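Local structure of 2,3-dimethylmalate lyase (Aspergillus niger, 3FA3) at residues Asp86-Tyr91 / His113-Val118; Ile158-Ser163 / Phe188-Thr193; Leu211-Glu216 / Ile237-Ala242. The protein is a lyase of the phosphoenolpyruvate phosphomutase family, built on a TIM-barrel fold, and holds a manganese ion and 2,2-difluoro-3,3-dihydroxybutanedioic acid. All blocks are in the same frame, centred on the assembly; numbering follows the deposited sequence.

Contact 1: Asp86-Tyr91 / His113-Val118; sequences DADTGY and HIEDQV. With MN (manganese (II) ion), chain U; OAF (2,2-difluoro-3,3-dihydroxybutanedioic acid), chain V.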
loop_
_atom_site.group_PDB
_atom_site.type_symbol
_atom_site.label_atom_id
_atom_site.label_comp_id
_atom_site.label_asym_id
_atom_site.label_seq_id
_atom_site.Cartn_x
_atom_site.Cartn_y
_atom_site.Cartn_z
ATOM N N ASP B 86 7.736 -15.418 7.304
ATOM C CA ASP B 86 8.953 -14.624 7.510
ATOM C C ASP B 86 8.609 -13.221 8.103
ATOM O O ASP B 86 7.553 -12.678 7.834
ATOM C CB ASP B 86 9.641 -14.473 6.157
ATOM C CG ASP B 86 11.137 -14.237 6.258
ATOM O OD1 ASP B 86 11.635 -13.827 7.311
ATOM O OD2 ASP B 86 11.810 -14.456 5.236
ATOM N N ALA B 87 9.493 -12.680 8.948
ATOM C CA ALA B 87 9.332 -11.368 9.594
ATOM C C ALA B 87 10.691 -10.720 9.635
ATOM O O ALA B 87 10.879 -9.675 10.237
ATOM C CB ALA B 87 8.838 -11.528 10.946
ATOM N N ASP B 88 11.653 -11.347 8.978
ATOM C CA ASP B 88 12.958 -10.777 8.830
ATOM C C ASP B 88 13.553 -10.442 10.169
ATOM O O ASP B 88 13.887 -11.339 10.897
ATOM C CB ASP B 88 12.875 -9.580 7.907
ATOM C CG ASP B 88 12.779 -10.015 6.453
ATOM O OD1 ASP B 88 13.408 -11.101 6.086
ATOM O OD2 ASP B 88 12.072 -9.269 5.697
ATOM N N THR B 89 13.707 -9.186 10.519
ATOM C CA THR B 89 14.190 -8.891 11.848
ATOM C C THR B 89 13.157 -8.121 12.645
ATOM O O THR B 89 13.386 -7.820 13.813
ATOM C CB THR B 89 15.549 -8.116 11.866
ATOM O OG1 THR B 89 15.331 -6.719 11.603
ATOM C CG2 THR B 89 16.556 -8.692 10.872
ATOM N N GLY B 90 12.022 -7.783 12.044
ATOM C CA GLY B 90 10.954 -7.167 12.836
ATOM C C GLY B 90 10.904 -5.694 12.549
ATOM O O GLY B 90 10.276 -4.879 13.259
ATOM N N TYR B 91 11.622 -5.389 11.487
ATOM C CA TYR B 91 11.618 -4.090 10.875
ATOM C C TYR B 91 11.962 -2.925 11.793
ATOM O O TYR B 91 11.388 -1.886 11.633
ATOM C CB TYR B 91 10.334 -3.929 10.071
ATOM C CG TYR B 91 10.113 -5.187 9.280
ATOM C CD1 TYR B 91 9.202 -6.154 9.723
ATOM C CD2 TYR B 91 10.896 -5.468 8.128
ATOM C CE1 TYR B 91 9.035 -7.352 9.016
ATOM C CE2 TYR B 91 10.745 -6.657 7.411
ATOM C CZ TYR B 91 9.804 -7.595 7.868
ATOM O OH TYR B 91 9.629 -8.804 7.209
ATOM N N HIS B 113 8.857 -15.657 12.137
ATOM C CA HIS B 113 10.217 -15.824 12.701
ATOM C C HIS B 113 11.050 -14.538 12.703
ATOM O O HIS B 113 10.968 -13.742 11.758
ATOM C CB HIS B 113 10.993 -17.050 12.113
ATOM C CG HIS B 113 11.280 -16.989 10.624
ATOM N ND1 HIS B 113 12.193 -16.112 10.062
ATOM C CD2 HIS B 113 10.804 -17.733 9.591
ATOM C CE1 HIS B 113 12.230 -16.290 8.752
ATOM N NE2 HIS B 113 11.398 -17.266 8.438
ATOM N N ILE B 114 11.865 -14.338 13.731
ATOM C CA ILE B 114 12.663 -13.128 13.866
ATOM C C ILE B 114 14.146 -13.488 14.009
ATOM O O ILE B 114 14.530 -14.230 14.901
ATOM C CB ILE B 114 12.176 -12.307 15.115
ATOM C CG1 ILE B 114 10.742 -11.811 14.916
ATOM C CG2 ILE B 114 13.089 -11.092 15.433
ATOM C CD1 ILE B 114 10.665 -10.265 14.901
ATOM N N GLU B 115 14.996 -12.935 13.160
ATOM C CA GLU B 115 16.426 -13.328 13.150
ATOM C C GLU B 115 17.335 -12.277 13.877
ATOM O O GLU B 115 16.830 -11.211 14.256
ATOM C CB GLU B 115 16.880 -13.658 11.700
ATOM C CG GLU B 115 16.945 -12.431 10.718
ATOM C CD GLU B 115 16.546 -12.769 9.283
ATOM O OE1 GLU B 115 15.616 -13.587 9.057
ATOM O OE2 GLU B 115 17.150 -12.194 8.375
ATOM N N ASP B 116 18.640 -12.567 14.054
ATOM C CA ASP B 116 19.589 -11.664 14.758
ATOM C C ASP B 116 20.488 -10.838 13.837
ATOM O O ASP B 116 21.540 -10.309 14.204
ATOM C CB ASP B 116 20.437 -12.435 15.776
ATOM C CG ASP B 116 21.129 -13.645 15.177
ATOM O OD1 ASP B 116 20.816 -14.065 14.045
ATOM O OD2 ASP B 116 22.010 -14.181 15.858
ATOM N N GLN B 117 20.041 -10.712 12.616
ATOM C CA GLN B 117 20.761 -9.889 11.655
ATOM C C GLN B 117 20.572 -8.359 11.831
ATOM O O GLN B 117 19.628 -7.862 12.464
ATOM C CB GLN B 117 20.402 -10.330 10.229
ATOM C CG GLN B 117 21.165 -11.539 9.728
ATOM C CD GLN B 117 20.951 -11.789 8.234
ATOM O OE1 GLN B 117 21.245 -10.931 7.387
ATOM N NE2 GLN B 117 20.425 -12.976 7.903
ATOM N N VAL B 118 21.508 -7.615 11.275
ATOM C CA VAL B 118 21.274 -6.204 10.977
ATOM C C VAL B 118 20.006 -6.056 10.125
ATOM O O VAL B 118 19.598 -6.999 9.457
ATOM C CB VAL B 118 22.498 -5.689 10.276
ATOM C CG1 VAL B 118 22.168 -5.132 8.903
ATOM C CG2 VAL B 118 23.272 -4.784 11.194
HETATM MN MN MN U . 14.116 -14.895 4.830
HETATM O O2 OAF V . 12.587 -18.013 2.677
HETATM C C1 OAF V . 13.296 -17.172 3.292
HETATM O O1 OAF V . 13.236 -15.917 3.181
HETATM C C2 OAF V . 14.356 -17.756 4.247
HETATM O O4 OAF V . 13.953 -18.990 4.771
HETATM O O3 OAF V . 14.559 -16.879 5.329
HETATM C C3 OAF V . 15.627 -18.068 3.470
HETATM F F1 OAF V . 15.932 -17.061 2.626
HETATM F F2 OAF V . 15.387 -19.280 2.833
HETATM C C4 OAF V . 16.833 -18.104 4.405
HETATM O O5 OAF V . 17.203 -17.054 4.950
HETATM O O6 OAF V . 17.367 -19.215 4.526
HETATM O O HOH W 1 14.317 -14.454 6.948
HETATM O O HOH W 2 13.811 -12.782 3.749
HETATM O O HOH W 3 16.109 -14.440 4.068
#
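H113 wedges its CG between backbone N and carbonyl carbon (chi1 63°), bringing its ring against D86 CA, while D86 sets CG anti to its N (chi1 -155°), carrying the carboxylate past H113 CE1 to the metal. D86 CA stands 4.0 Å from the centroid of the H113 ring, a CH-pi contact toward the rim, with the carboxylate turned 40° from the ring plane. D86 OD2 binds manganese at 2.4 Å, and OD1 takes the backbone N of D88 at 3.0 Å from above the carboxylate plane, an Asx turn. Water 1 on the metal donates to both D86 OD1 and E115 OE1, which stand 4.4 Å apart. E115 N donates an almost straight hydrogen bond to D88 O at 3.0 Å. Beyond, T89 CG2 rests 3.6 Å from Q117 O, and I114 CD1 packs on G90 CA at 3.7 Å. K121 is a shared salt-bridge partner of D88 and E115, and Y43 binds H113 NE2. The contact sits where strands 83-86 and 111-114 end side by side, with helix 64-75 against D86 and D88, helix 94-107 against A87 and I114, and helix 134-150 against T89.

Contact 2: Ile158-Ser163 / Phe188-Thr193; sequences IARTDS and FLEGIT. With OAF (2,2-difluoro-3,3-dihydroxybutanedioic acid), chain V.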
loop_
_atom_site.group_PDB
_atom_site.type_symbol
_atom_site.label_atom_id
_atom_site.label_comp_id
_atom_site.label_asym_id
_atom_site.label_seq_id
_atom_site.Cartn_x
_atom_site.Cartn_y
_atom_site.Cartn_z
ATOM N N ILE B 158 8.645 -17.587 16.532
ATOM C CA ILE B 158 9.843 -18.375 16.179
ATOM C C ILE B 158 11.174 -17.556 16.268
ATOM O O ILE B 158 11.306 -16.487 15.625
ATOM C CB ILE B 158 9.744 -18.952 14.737
ATOM C CG1 ILE B 158 8.521 -19.865 14.564
ATOM C CG2 ILE B 158 11.078 -19.630 14.344
ATOM C CD1 ILE B 158 8.250 -20.250 13.153
ATOM N N ALA B 159 12.130 -18.059 17.071
ATOM C CA ALA B 159 13.461 -17.435 17.231
ATOM C C ALA B 159 14.537 -17.983 16.256
ATOM O O ALA B 159 14.806 -19.197 16.184
ATOM C CB ALA B 159 13.937 -17.499 18.709
ATOM N N ARG B 160 15.153 -17.086 15.505
ATOM C CA ARG B 160 16.108 -17.547 14.523
ATOM C C ARG B 160 17.455 -16.882 14.762
ATOM O O ARG B 160 17.516 -15.671 15.041
ATOM C CB ARG B 160 15.583 -17.338 13.070
ATOM C CG ARG B 160 16.653 -17.491 11.924
ATOM C CD ARG B 160 16.085 -17.334 10.502
ATOM N NE ARG B 160 17.126 -16.923 9.543
ATOM C CZ ARG B 160 16.993 -16.818 8.221
ATOM N NH1 ARG B 160 18.029 -16.485 7.468
ATOM N NH2 ARG B 160 15.837 -17.061 7.653
ATOM N N THR B 161 18.522 -17.674 14.656
ATOM C CA THR B 161 19.842 -17.081 14.562
ATOM C C THR B 161 20.518 -17.403 13.228
ATOM O O THR B 161 20.362 -18.519 12.696
ATOM C CB THR B 161 20.775 -17.495 15.748
ATOM O OG1 THR B 161 21.981 -16.696 15.752
ATOM C CG2 THR B 161 21.134 -18.967 15.661
ATOM N N ASP B 162 21.276 -16.416 12.729
ATOM C CA ASP B 162 22.146 -16.543 11.565
ATOM C C ASP B 162 23.614 -16.615 12.008
ATOM O O ASP B 162 24.565 -16.432 11.210
ATOM C CB ASP B 162 21.908 -15.364 10.605
ATOM C CG ASP B 162 20.580 -15.499 9.795
ATOM O OD1 ASP B 162 20.628 -16.009 8.667
ATOM O OD2 ASP B 162 19.487 -15.115 10.277
ATOM N N SER B 163 23.813 -16.901 13.279
ATOM C CA SER B 163 25.097 -16.620 13.887
ATOM C C SER B 163 26.070 -17.751 13.728
ATOM O O SER B 163 27.209 -17.634 14.174
ATOM C CB SER B 163 24.943 -16.322 15.370
ATOM O OG SER B 163 24.320 -17.419 16.010
ATOM N N PHE B 188 15.077 -21.917 15.674
ATOM C CA PHE B 188 15.469 -21.924 14.254
ATOM C C PHE B 188 16.993 -21.718 14.096
ATOM O O PHE B 188 17.463 -20.573 13.941
ATOM C CB PHE B 188 14.697 -20.784 13.579
ATOM C CG PHE B 188 14.714 -20.786 12.076
ATOM C CD1 PHE B 188 13.641 -20.259 11.383
ATOM C CD2 PHE B 188 15.803 -21.233 11.352
ATOM C CE1 PHE B 188 13.616 -20.215 10.013
ATOM C CE2 PHE B 188 15.787 -21.184 9.941
ATOM C CZ PHE B 188 14.687 -20.677 9.285
ATOM N N LEU B 189 17.776 -22.797 14.157
ATOM C CA LEU B 189 19.213 -22.692 13.804
ATOM C C LEU B 189 19.224 -22.670 12.316
ATOM O O LEU B 189 18.814 -23.654 11.695
ATOM C CB LEU B 189 20.083 -23.867 14.298
ATOM C CG LEU B 189 21.602 -23.707 14.650
ATOM C CD1 LEU B 189 22.372 -25.037 14.607
ATOM C CD2 LEU B 189 22.351 -22.709 13.791
ATOM N N GLU B 190 19.634 -21.546 11.738
ATOM C CA GLU B 190 19.546 -21.440 10.299
ATOM C C GLU B 190 20.855 -21.917 9.681
ATOM O O GLU B 190 21.929 -21.636 10.214
ATOM C CB GLU B 190 19.132 -19.999 9.884
ATOM C CG GLU B 190 19.729 -19.421 8.607
ATOM C CD GLU B 190 19.042 -19.891 7.310
ATOM O OE1 GLU B 190 18.016 -20.585 7.328
ATOM O OE2 GLU B 190 19.533 -19.563 6.223
ATOM N N GLY B 191 20.771 -22.650 8.570
ATOM C CA GLY B 191 21.969 -22.966 7.772
ATOM C C GLY B 191 22.894 -24.038 8.333
ATOM O O GLY B 191 24.137 -23.906 8.301
ATOM N N ILE B 192 22.256 -25.089 8.829
ATOM C CA ILE B 192 22.893 -26.208 9.477
ATOM C C ILE B 192 23.942 -26.878 8.600
ATOM O O ILE B 192 23.635 -27.261 7.476
ATOM C CB ILE B 192 21.807 -27.196 9.893
ATOM C CG1 ILE B 192 20.857 -26.478 10.862
ATOM C CG2 ILE B 192 22.420 -28.457 10.481
ATOM C CD1 ILE B 192 20.419 -27.282 12.074
ATOM N N THR B 193 25.169 -27.022 9.110
ATOM C CA THR B 193 26.276 -27.346 8.213
ATOM C C THR B 193 26.322 -28.819 7.836
ATOM O O THR B 193 26.890 -29.177 6.828
ATOM C CB THR B 193 27.704 -26.847 8.705
ATOM O OG1 THR B 193 28.036 -27.349 10.017
ATOM C CG2 THR B 193 27.828 -25.340 8.686
HETATM O O2 OAF V . 12.587 -18.013 2.677
HETATM C C1 OAF V . 13.296 -17.172 3.292
HETATM O O1 OAF V . 13.236 -15.917 3.181
HETATM C C2 OAF V . 14.356 -17.756 4.247
HETATM O O4 OAF V . 13.953 -18.990 4.771
HETATM O O3 OAF V . 14.559 -16.879 5.329
HETATM C C3 OAF V . 15.627 -18.068 3.470
HETATM F F1 OAF V . 15.932 -17.061 2.626
HETATM F F2 OAF V . 15.387 -19.280 2.833
HETATM C C4 OAF V . 16.833 -18.104 4.405
HETATM O O5 OAF V . 17.203 -17.054 4.950
HETATM O O6 OAF V . 17.367 -19.215 4.526
#
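R160 runs alongside F188 in the same direction, its CG anti to the backbone N (chi1 166°) and its chain extended as far as NE. R160 CB meets F188 CB at 3.6 Å, CG passes above the near end of the ring, and CD lies over its centre, 3.7 Å from the F188 centroid, a CH-pi contact. From NE onward hydrogen bonds and charge take over, though the methylenes of E190 still pack against NE. R160 NE and NH1 donate hydrogen bonds to D162 OD2 (3.1 Å) and OD1 (2.9 Å), a bidentate salt bridge; the NH1 bond is straight (179°) onto the syn lone pair. This side-on grip should fix the group's rotation. The other edge serves the ligand OAF: R160 NH1 donates to its O5 at 2.7 Å and NH2 to its O3 at 2.7 Å. The E190 carboxylate stacks over one guanidinium face, the planes 21° apart; R160 NH1 to E190 OE2 is a long 3.6 Å ion pair. E190 OE1 is held by N213. In the backbone, T161 N donates to F188 O and E190 N to T161 O. A ligand pocket at the C-terminal ends of such parallel strands is the hallmark of a TIM barrel.

Contact 3: Leu211-Glu216 / Ile237-Ala242; sequences LLNMVE and IFPFAA. With OAF (2,2-difluoro-3,3-dihydroxybutanedioic acid), chain V.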
loop_
_atom_site.group_PDB
_atom_site.type_symbol
_atom_site.label_atom_id
_atom_site.label_comp_id
_atom_site.label_asym_id
_atom_site.label_seq_id
_atom_site.Cartn_x
_atom_site.Cartn_y
_atom_site.Cartn_z
ATOM N N LEU B 211 12.671 -25.976 14.359
ATOM C CA LEU B 211 12.351 -25.889 12.950
ATOM C C LEU B 211 13.568 -26.101 12.088
ATOM O O LEU B 211 14.594 -25.481 12.254
ATOM C CB LEU B 211 11.744 -24.536 12.628
ATOM C CG LEU B 211 11.414 -24.236 11.177
ATOM C CD1 LEU B 211 10.283 -23.343 11.083
ATOM C CD2 LEU B 211 12.514 -23.644 10.468
ATOM N N LEU B 212 13.442 -26.981 11.131
ATOM C CA LEU B 212 14.471 -27.109 10.150
ATOM C C LEU B 212 14.084 -26.335 8.905
ATOM O O LEU B 212 13.013 -26.542 8.347
ATOM C CB LEU B 212 14.610 -28.567 9.831
ATOM C CG LEU B 212 15.438 -28.926 8.630
ATOM C CD1 LEU B 212 16.928 -28.550 8.871
ATOM C CD2 LEU B 212 15.259 -30.441 8.482
ATOM N N ASN B 213 14.961 -25.418 8.500
ATOM C CA ASN B 213 14.858 -24.791 7.180
ATOM C C ASN B 213 15.622 -25.602 6.110
ATOM O O ASN B 213 16.872 -25.504 5.988
ATOM C CB ASN B 213 15.382 -23.357 7.226
ATOM C CG ASN B 213 15.161 -22.634 5.922
ATOM O OD1 ASN B 213 14.261 -23.018 5.155
ATOM N ND2 ASN B 213 15.958 -21.585 5.651
ATOM N N MET B 214 14.874 -26.405 5.351
ATOM C CA MET B 214 15.493 -27.240 4.348
ATOM C C MET B 214 15.553 -26.517 2.993
ATOM O O MET B 214 14.667 -26.680 2.134
ATOM C CB MET B 214 14.809 -28.586 4.242
ATOM C CG MET B 214 15.453 -29.484 3.240
ATOM S SD MET B 214 17.064 -30.073 3.779
ATOM C CE MET B 214 18.305 -28.864 3.218
ATOM N N VAL B 215 16.593 -25.693 2.833
ATOM C CA VAL B 215 16.831 -24.931 1.591
ATOM C C VAL B 215 17.889 -25.768 0.895
ATOM O O VAL B 215 18.889 -26.117 1.519
ATOM C CB VAL B 215 17.300 -23.445 1.838
ATOM C CG1 VAL B 215 17.713 -22.798 0.594
ATOM C CG2 VAL B 215 16.228 -22.644 2.414
ATOM N N GLU B 216 17.638 -26.148 -0.357
ATOM C CA GLU B 216 18.538 -27.060 -1.027
ATOM C C GLU B 216 19.687 -26.296 -1.628
ATOM O O GLU B 216 19.564 -25.109 -1.943
ATOM C CB GLU B 216 17.829 -27.886 -2.098
ATOM C CG GLU B 216 17.157 -29.151 -1.591
ATOM C CD GLU B 216 16.047 -29.629 -2.516
ATOM O OE1 GLU B 216 15.480 -28.816 -3.294
ATOM O OE2 GLU B 216 15.726 -30.832 -2.457
ATOM N N ILE B 237 10.504 -26.548 6.962
ATOM C CA ILE B 237 10.144 -25.682 5.826
ATOM C C ILE B 237 11.085 -25.893 4.590
ATOM O O ILE B 237 12.303 -26.199 4.706
ATOM C CB ILE B 237 10.085 -24.141 6.183
ATOM C CG1 ILE B 237 11.386 -23.637 6.818
ATOM C CG2 ILE B 237 8.990 -23.830 7.083
ATOM C CD1 ILE B 237 11.474 -22.105 6.929
ATOM N N PHE B 238 10.504 -25.675 3.412
ATOM C CA PHE B 238 11.237 -25.696 2.148
ATOM C C PHE B 238 10.939 -24.407 1.407
ATOM O O PHE B 238 10.074 -24.396 0.538
ATOM C CB PHE B 238 10.801 -26.871 1.260
ATOM C CG PHE B 238 10.617 -28.183 1.989
ATOM C CD1 PHE B 238 9.387 -28.506 2.553
ATOM C CD2 PHE B 238 11.646 -29.113 2.027
ATOM C CE1 PHE B 238 9.182 -29.738 3.172
ATOM C CE2 PHE B 238 11.494 -30.351 2.654
ATOM C CZ PHE B 238 10.253 -30.676 3.239
ATOM N N PRO B 239 11.629 -23.325 1.758
ATOM C CA PRO B 239 11.372 -21.996 1.230
ATOM C C PRO B 239 11.237 -21.832 -0.325
ATOM O O PRO B 239 10.354 -21.067 -0.778
ATOM C CB PRO B 239 12.548 -21.199 1.802
ATOM C CG PRO B 239 12.760 -21.868 3.134
ATOM C CD PRO B 239 12.696 -23.302 2.755
ATOM N N PHE B 240 12.062 -22.553 -1.120
ATOM C CA PHE B 240 12.003 -22.433 -2.586
ATOM C C PHE B 240 11.160 -23.457 -3.281
ATOM O O PHE B 240 11.303 -23.660 -4.493
ATOM C CB PHE B 240 13.391 -22.302 -3.215
ATOM C CG PHE B 240 14.133 -21.105 -2.688
ATOM C CD1 PHE B 240 13.459 -19.883 -2.530
ATOM C CD2 PHE B 240 15.450 -21.189 -2.278
ATOM C CE1 PHE B 240 14.102 -18.763 -1.978
ATOM C CE2 PHE B 240 16.122 -20.090 -1.722
ATOM C CZ PHE B 240 15.453 -18.872 -1.563
ATOM N N ALA B 241 10.267 -24.081 -2.527
ATOM C CA ALA B 241 9.510 -25.221 -3.068
ATOM C C ALA B 241 8.515 -24.781 -4.108
ATOM O O ALA B 241 8.126 -25.606 -4.932
ATOM C CB ALA B 241 8.815 -26.069 -1.989
ATOM N N ALA B 242 8.126 -23.499 -4.107
ATOM C CA ALA B 242 7.244 -23.037 -5.189
ATOM C C ALA B 242 8.049 -22.292 -6.254
ATOM O O ALA B 242 7.684 -22.294 -7.447
ATOM C CB ALA B 242 6.144 -22.201 -4.673
HETATM O O2 OAF V . 12.587 -18.013 2.677
HETATM C C1 OAF V . 13.296 -17.172 3.292
HETATM O O1 OAF V . 13.236 -15.917 3.181
HETATM C C2 OAF V . 14.356 -17.756 4.247
HETATM O O4 OAF V . 13.953 -18.990 4.771
HETATM O O3 OAF V . 14.559 -16.879 5.329
HETATM C C3 OAF V . 15.627 -18.068 3.470
HETATM F F1 OAF V . 15.932 -17.061 2.626
HETATM F F2 OAF V . 15.387 -19.280 2.833
HETATM C C4 OAF V . 16.833 -18.104 4.405
HETATM O O5 OAF V . 17.203 -17.054 4.950
HETATM O O6 OAF V . 17.367 -19.215 4.526
HETATM O O HOH W 4 13.487 -25.210 -0.387
#
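N213 and I237 pair in a parallel bridge, I237 N donating to L212 O at 2.9 Å and M214 N to I237 O at 2.7 Å, while the touching parts, 211-215 and 237-240, run 18° apart. I237 sets CG1 between backbone N and carbonyl carbon (chi1 55°), and from there CG1 receives L211 CD2 at 3.8 Å, the two side chains crossing at about a right angle. On the other side of the strands M214 CB leans on F238 CD2 at 3.9 Å. This is the beta-alpha-beta crossover in which strand 211-213 passes through helix 225-231 into strand 235-238, one of the repeating steps of the barrel. Past the strands V215 parts its methyls: CG2 presses on P239 CD at 3.6 Å, and CG1 on F240 CE2 at 3.9 Å. Water 4 stitches the loops together, donating to M214 O and accepting from F240 N, while a type I turn from F238 to A241 bends the second loop. N213 ND2, hydrogen-bonded to E190, lies 3.0 Å from OAF O6; P239 CB comes within 3.3 Å of OAF O2. A second subunit packs P263 on F238 and L274 on F240, and its G264 and L265 backbone nitrogens bind the E216 carboxylate.

In the fold
From the N terminus, contact 1 closes the loop through helix 94-107; after helix 134-150, contact 2 closes that through helices 163-167 and 169-181; contact 3 closes that through helix 225-231. They follow in series; none nests or crosses. Each ties two successive strands of the parallel barrel sheet: 83-86 to 111-114, 156-161 to 186-189, and 211-213 to 235-238. Contacts 1 and 2 adjoin through neighbouring strands 111-114 and 156-161, where D116 probably bonds to T161 and D162. Contacts 2 and 3 meet where F188 packs on N213 and L211. Contacts 1 and 3, centres about 17 Å apart, do not touch, yet all three reach the ligand OAF.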